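Local coordinates for protein ESSC (Geobacillus thermodenitrificans, PDB 5FWH) that probably serves as the forkhead-associated (FHA) region of a membrane ATPase in the bacterial type VII secretion apparatus, at residues 131-145 with 149-163. Residues are numbered along the deposited sequence; the frame is centred on the assembly and turned at random.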
loop_
_atom_site.group_PDB
_atom_site.type_symbol
_atom_site.label_atom_id
_atom_site.label_comp_id
_atom_site.label_asym_id
_atom_site.label_seq_id
_atom_site.Cartn_x
_atom_site.Cartn_y
_atom_site.Cartn_z
ATOM N N GLN A 131 -19.368 1.264 -14.007
ATOM C CA GLN A 131 -18.686 0.600 -12.902
ATOM C C GLN A 131 -17.238 0.344 -13.253
ATOM O O GLN A 131 -16.955 -0.215 -14.305
ATOM C CB GLN A 131 -19.353 -0.759 -12.641
ATOM C CG GLN A 131 -20.854 -0.692 -12.343
ATOM C CD GLN A 131 -21.209 0.366 -11.293
ATOM O OE1 GLN A 131 -21.763 1.420 -11.627
ATOM N NE2 GLN A 131 -20.864 0.103 -10.025
ATOM N N TRP A 132 -16.321 0.696 -12.360
ATOM C CA TRP A 132 -14.925 0.314 -12.561
ATOM C C TRP A 132 -14.658 -1.103 -12.127
ATOM O O TRP A 132 -15.109 -1.531 -11.067
ATOM C CB TRP A 132 -13.997 1.292 -11.843
ATOM C CG TRP A 132 -13.969 2.589 -12.500
ATOM C CD1 TRP A 132 -14.623 3.746 -12.095
ATOM C CD2 TRP A 132 -13.249 2.932 -13.661
ATOM N NE1 TRP A 132 -14.337 4.774 -12.957
ATOM C CE2 TRP A 132 -13.498 4.317 -13.919
ATOM C CE3 TRP A 132 -12.415 2.222 -14.513
ATOM C CZ2 TRP A 132 -12.976 4.982 -15.013
ATOM C CZ3 TRP A 132 -11.870 2.885 -15.613
ATOM C CH2 TRP A 132 -12.167 4.257 -15.862
ATOM N N VAL A 133 -13.937 -1.841 -12.956
ATOM C CA VAL A 133 -13.393 -3.153 -12.610
ATOM C C VAL A 133 -11.857 -3.079 -12.495
ATOM O O VAL A 133 -11.192 -2.461 -13.307
ATOM C CB VAL A 133 -13.760 -4.157 -13.707
ATOM C CG1 VAL A 133 -13.137 -5.524 -13.456
ATOM C CG2 VAL A 133 -15.265 -4.293 -13.747
ATOM N N VAL A 134 -11.314 -3.697 -11.463
ATOM C CA VAL A 134 -9.880 -3.893 -11.344
ATOM C C VAL A 134 -9.485 -5.265 -11.899
ATOM O O VAL A 134 -10.046 -6.277 -11.469
ATOM C CB VAL A 134 -9.361 -3.714 -9.904
ATOM C CG1 VAL A 134 -10.035 -4.635 -8.903
ATOM C CG2 VAL A 134 -7.843 -3.906 -9.890
ATOM N N ILE A 135 -8.499 -5.296 -12.788
ATOM C CA ILE A 135 -7.971 -6.548 -13.360
ATOM C C ILE A 135 -6.509 -6.598 -12.961
ATOM O O ILE A 135 -5.713 -5.838 -13.482
ATOM C CB ILE A 135 -8.100 -6.587 -14.903
ATOM C CG1 ILE A 135 -9.597 -6.467 -15.344
ATOM C CG2 ILE A 135 -7.456 -7.864 -15.512
ATOM C CD1 ILE A 135 -10.033 -5.076 -15.717
ATOM N N PRO A 136 -6.154 -7.459 -12.017
ATOM C CA PRO A 136 -4.739 -7.504 -11.622
ATOM C C PRO A 136 -3.890 -8.354 -12.568
ATOM O O PRO A 136 -4.410 -9.082 -13.439
ATOM C CB PRO A 136 -4.779 -8.154 -10.232
ATOM C CG PRO A 136 -6.021 -8.988 -10.269
ATOM C CD PRO A 136 -7.003 -8.284 -11.148
ATOM N N ASP A 137 -2.585 -8.254 -12.385
ATOM C CA ASP A 137 -1.657 -9.043 -13.161
ATOM C C ASP A 137 -1.050 -10.139 -12.282
ATOM O O ASP A 137 -0.941 -10.007 -11.061
ATOM C CB ASP A 137 -0.617 -8.147 -13.841
ATOM C CG ASP A 137 -0.417 -8.502 -15.315
ATOM O OD1 ASP A 137 -0.473 -9.707 -15.645
ATOM O OD2 ASP A 137 -0.235 -7.590 -16.152
ATOM N N ASP A 138 -0.680 -11.243 -12.911
ATOM C CA ASP A 138 -0.283 -12.432 -12.162
ATOM C C ASP A 138 0.966 -12.162 -11.346
ATOM O O ASP A 138 1.043 -12.566 -10.182
ATOM C CB ASP A 138 -0.080 -13.632 -13.089
ATOM C CG ASP A 138 -1.365 -14.072 -13.768
ATOM O OD1 ASP A 138 -2.196 -13.188 -14.081
ATOM O OD2 ASP A 138 -1.535 -15.299 -13.997
ATOM N N ASP A 139 1.914 -11.464 -11.965
ATOM C CA ASP A 139 3.152 -11.001 -11.296
ATOM C C ASP A 139 3.001 -10.036 -10.071
ATOM O O ASP A 139 3.398 -10.415 -8.981
ATOM C CB ASP A 139 4.179 -10.429 -12.322
ATOM C CG ASP A 139 3.590 -9.336 -13.239
ATOM O OD1 ASP A 139 2.383 -9.415 -13.570
ATOM O OD2 ASP A 139 4.344 -8.415 -13.645
ATOM N N ALA A 140 2.428 -8.837 -10.236
ATOM C CA ALA A 140 2.403 -7.788 -9.165
ATOM C C ALA A 140 1.321 -7.997 -8.049
ATOM O O ALA A 140 0.121 -8.001 -8.358
ATOM C CB ALA A 140 2.223 -6.421 -9.806
ATOM N N PRO A 141 1.737 -8.194 -6.770
ATOM C CA PRO A 141 0.706 -8.381 -5.730
ATOM C C PRO A 141 -0.042 -7.104 -5.385
ATOM O O PRO A 141 0.596 -6.074 -5.112
ATOM C CB PRO A 141 1.478 -8.902 -4.520
ATOM C CG PRO A 141 2.927 -8.893 -4.896
ATOM C CD PRO A 141 3.019 -8.819 -6.373
ATOM N N LEU A 142 -1.380 -7.198 -5.408
ATOM C CA LEU A 142 -2.289 -6.056 -5.231
ATOM C C LEU A 142 -3.404 -6.361 -4.227
ATOM O O LEU A 142 -3.976 -7.509 -4.280
ATOM C CB LEU A 142 -2.895 -5.765 -6.588
ATOM C CG LEU A 142 -3.825 -4.589 -6.662
ATOM C CD1 LEU A 142 -3.144 -3.273 -6.336
ATOM C CD2 LEU A 142 -4.378 -4.565 -8.070
ATOM N N PHE A 143 -3.748 -5.417 -3.346
ATOM C CA PHE A 143 -4.704 -5.757 -2.271
ATOM C C PHE A 143 -5.957 -4.887 -2.316
ATOM O O PHE A 143 -5.903 -3.671 -2.461
ATOM C CB PHE A 143 -4.038 -5.721 -0.878
ATOM C CG PHE A 143 -2.779 -6.607 -0.787
ATOM C CD1 PHE A 143 -1.592 -6.193 -1.366
ATOM C CD2 PHE A 143 -2.828 -7.853 -0.209
ATOM C CE1 PHE A 143 -0.408 -7.007 -1.305
ATOM C CE2 PHE A 143 -1.713 -8.687 -0.164
ATOM C CZ PHE A 143 -0.493 -8.294 -0.746
ATOM N N LEU A 144 -7.108 -5.520 -2.196
ATOM C CA LEU A 144 -8.413 -4.797 -2.171
ATOM C C LEU A 144 -8.926 -4.903 -0.802
ATOM O O LEU A 144 -9.252 -6.012 -0.377
ATOM C CB LEU A 144 -9.407 -5.439 -3.125
ATOM C CG LEU A 144 -10.845 -4.945 -3.083
ATOM C CD1 LEU A 144 -10.856 -3.484 -3.468
ATOM C CD2 LEU A 144 -11.708 -5.832 -4.023
ATOM N N ASN A 145 -8.957 -3.775 -0.111
ATOM C CA ASN A 145 -9.322 -3.712 1.303
ATOM C C ASN A 145 -8.475 -4.696 2.143
ATOM O O ASN A 145 -9.006 -5.475 2.900
ATOM C CB ASN A 145 -10.855 -3.959 1.468
ATOM C CG ASN A 145 -11.720 -2.980 0.634
ATOM O OD1 ASN A 145 -12.670 -3.383 -0.034
ATOM N ND2 ASN A 145 -11.361 -1.709 0.655
ATOM N N LEU A 149 -5.841 -9.868 -4.446
ATOM C CA LEU A 149 -6.794 -10.161 -5.498
ATOM C C LEU A 149 -6.266 -11.308 -6.304
ATOM O O LEU A 149 -5.121 -11.268 -6.686
ATOM C CB LEU A 149 -6.920 -9.007 -6.482
ATOM C CG LEU A 149 -7.730 -7.770 -6.200
ATOM C CD1 LEU A 149 -7.489 -7.341 -4.777
ATOM C CD2 LEU A 149 -7.260 -6.652 -7.125
ATOM N N SER A 150 -7.091 -12.305 -6.607
ATOM C CA SER A 150 -6.667 -13.382 -7.505
ATOM C C SER A 150 -7.356 -13.334 -8.863
ATOM O O SER A 150 -6.993 -14.085 -9.746
ATOM C CB SER A 150 -6.928 -14.725 -6.850
ATOM O OG SER A 150 -8.316 -14.890 -6.588
ATOM N N ASP A 151 -8.372 -12.494 -9.026
ATOM C CA ASP A 151 -9.011 -12.281 -10.333
ATOM C C ASP A 151 -9.652 -10.894 -10.374
ATOM O O ASP A 151 -9.588 -10.143 -9.383
ATOM C CB ASP A 151 -10.037 -13.386 -10.641
ATOM C CG ASP A 151 -11.070 -13.563 -9.542
ATOM O OD1 ASP A 151 -11.727 -12.577 -9.181
ATOM O OD2 ASP A 151 -11.237 -14.700 -9.042
ATOM N N ALA A 152 -10.234 -10.548 -11.520
ATOM C CA ALA A 152 -10.916 -9.265 -11.696
ATOM C C ALA A 152 -12.088 -9.138 -10.738
ATOM O O ALA A 152 -12.688 -10.150 -10.363
ATOM C CB ALA A 152 -11.336 -9.055 -13.131
ATOM N N VAL A 153 -12.337 -7.909 -10.284
ATOM C CA VAL A 153 -13.332 -7.556 -9.256
ATOM C C VAL A 153 -13.922 -6.152 -9.555
ATOM O O VAL A 153 -13.188 -5.166 -9.829
ATOM C CB VAL A 153 -12.710 -7.491 -7.836
ATOM C CG1 VAL A 153 -13.772 -7.211 -6.766
ATOM C CG2 VAL A 153 -11.958 -8.773 -7.523
ATOM N N SER A 154 -15.249 -6.066 -9.495
ATOM C CA SER A 154 -15.940 -4.838 -9.733
ATOM C C SER A 154 -15.957 -4.058 -8.425
ATOM O O SER A 154 -16.254 -4.609 -7.384
ATOM C CB SER A 154 -17.356 -5.083 -10.282
ATOM O OG SER A 154 -17.688 -3.942 -11.061
ATOM N N LEU A 155 -15.560 -2.794 -8.509
ATOM C CA LEU A 155 -15.282 -1.938 -7.386
ATOM C C LEU A 155 -16.491 -1.120 -6.987
ATOM O O LEU A 155 -17.247 -0.729 -7.845
ATOM C CB LEU A 155 -14.179 -0.921 -7.779
ATOM C CG LEU A 155 -12.791 -1.401 -8.275
ATOM C CD1 LEU A 155 -11.874 -0.220 -8.555
ATOM C CD2 LEU A 155 -12.188 -2.261 -7.192
ATOM N N ARG A 156 -16.592 -0.772 -5.705
ATOM C CA ARG A 156 -17.602 0.176 -5.174
ATOM C C ARG A 156 -16.848 1.364 -4.626
ATOM O O ARG A 156 -15.681 1.217 -4.339
ATOM C CB ARG A 156 -18.407 -0.475 -4.048
ATOM C CG ARG A 156 -18.648 -1.975 -4.190
ATOM C CD ARG A 156 -19.625 -2.555 -3.146
ATOM N NE ARG A 156 -19.389 -2.128 -1.741
ATOM C CZ ARG A 156 -19.161 -2.915 -0.657
ATOM N NH1 ARG A 156 -19.111 -4.254 -0.705
ATOM N NH2 ARG A 156 -18.983 -2.336 0.529
ATOM N N ASN A 157 -17.482 2.526 -4.432
ATOM C CA ASN A 157 -16.768 3.754 -3.907
ATOM C C ASN A 157 -16.188 3.507 -2.517
ATOM O O ASN A 157 -16.834 2.905 -1.658
ATOM C CB ASN A 157 -17.686 5.013 -3.811
ATOM C CG ASN A 157 -17.838 5.787 -5.137
ATOM O OD1 ASN A 157 -16.878 6.408 -5.657
ATOM N ND2 ASN A 157 -19.075 5.807 -5.665
ATOM N N GLY A 158 -14.940 3.942 -2.310
ATOM C CA GLY A 158 -14.241 3.654 -1.056
ATOM C C GLY A 158 -13.802 2.195 -0.846
ATOM O O GLY A 158 -13.349 1.839 0.256
ATOM N N ASP A 159 -13.905 1.335 -1.855
ATOM C CA ASP A 159 -12.920 0.273 -1.941
ATOM C C ASP A 159 -11.559 0.993 -1.986
ATOM O O ASP A 159 -11.455 2.138 -2.505
ATOM C CB ASP A 159 -13.131 -0.591 -3.177
ATOM C CG ASP A 159 -14.303 -1.620 -3.014
ATOM O OD1 ASP A 159 -14.655 -1.956 -1.877
ATOM O OD2 ASP A 159 -14.874 -2.111 -4.028
ATOM N N VAL A 160 -10.548 0.354 -1.394
ATOM C CA VAL A 160 -9.142 0.836 -1.376
ATOM C C VAL A 160 -8.273 -0.207 -2.045
ATOM O O VAL A 160 -8.278 -1.385 -1.663
ATOM C CB VAL A 160 -8.664 1.072 0.045
ATOM C CG1 VAL A 160 -7.214 1.552 0.049
ATOM C CG2 VAL A 160 -9.587 2.141 0.707
ATOM N N LEU A 161 -7.539 0.201 -3.053
ATOM C CA LEU A 161 -6.522 -0.652 -3.635
ATOM C C LEU A 161 -5.180 -0.272 -3.063
ATOM O O LEU A 161 -4.852 0.919 -3.121
ATOM C CB LEU A 161 -6.547 -0.498 -5.141
ATOM C CG LEU A 161 -7.728 -1.182 -5.788
ATOM C CD1 LEU A 161 -7.804 -0.711 -7.243
ATOM C CD2 LEU A 161 -7.669 -2.708 -5.717
ATOM N N LEU A 162 -4.407 -1.266 -2.576
ATOM C CA LEU A 162 -3.076 -1.039 -2.000
ATOM C C LEU A 162 -2.055 -1.925 -2.646
ATOM O O LEU A 162 -2.309 -3.105 -2.836
ATOM C CB LEU A 162 -3.015 -1.485 -0.566
ATOM C CG LEU A 162 -3.845 -0.840 0.500
ATOM C CD1 LEU A 162 -3.470 -1.436 1.847
ATOM C CD2 LEU A 162 -3.650 0.622 0.521
ATOM N N CYS A 163 -0.885 -1.376 -2.942
ATOM C CA CYS A 163 0.343 -2.177 -3.047
ATOM C C CYS A 163 1.445 -1.455 -2.195
ATOM O O CYS A 163 1.300 -0.294 -1.922
ATOM C CB CYS A 163 0.759 -2.220 -4.525
ATOM S SG CYS A 163 0.733 -0.578 -5.237
HETATM O O HOH W 1 -17.003 1.541 -9.825
#
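Val134 and Leu155 meet at about a right angle between two antiparallel strand pairs, 131-136 with 153-154 and 143-144 with 161-163, which belong to the two sheets of an FHA-type beta sandwich. On the first sheet, Val134 and Val153 form a hydrogen-bonded pair, and Leu155 N gives a straight bond (174°) to Trp132 O. A water bridges Trp132 N and Leu155 O just beyond. On the second, Phe143 and Leu162 exchange both backbone bonds, with Asn145 N to Val160 O next along.

Leu155 can be followed outward: CB and CG pass beside Trp132 O, CD1 stops at Trp132 CB, and CD2 lies 3.6 Å from Val134 CG1 and 4.1 Å from Leu144 CD1, so this one methyl touches both sheets. Val134 CG1 stands between its own N and carbonyl carbon (chi1 57°), which turns it to CD2, while CG2 lies by Leu149 CD2, and Leu161 slides past in the opposite direction. Leu144 leads CG away from its backbone N (chi1 172°) into the same interface, where CD2 reaches Val153 CG1 tip to tip at 3.7 Å and CD1 rests on Asp159 CB. Toward Pro136, Leu149 CD2 meets Leu142 CD2, and Leu149 N bonds to Leu142 O at 3.0 Å.

Asp159 closes the type II turn from Arg156: its OD2 accepts Arg156 N at 2.7 Å, met from above the carboxylate plane. An alanine here would keep CB against Leu144 CD1 but is likely to leave Arg156 N without its acceptor and the turn less firmly held. Phe168 and Phe170 of strand 166-170 add to the apolar filling beside Leu161 and Leu155. Main-chain bonds thus knit the strands within each sheet, whereas aliphatic branches join the sheets through close apolar contact, probably with most water kept from between them.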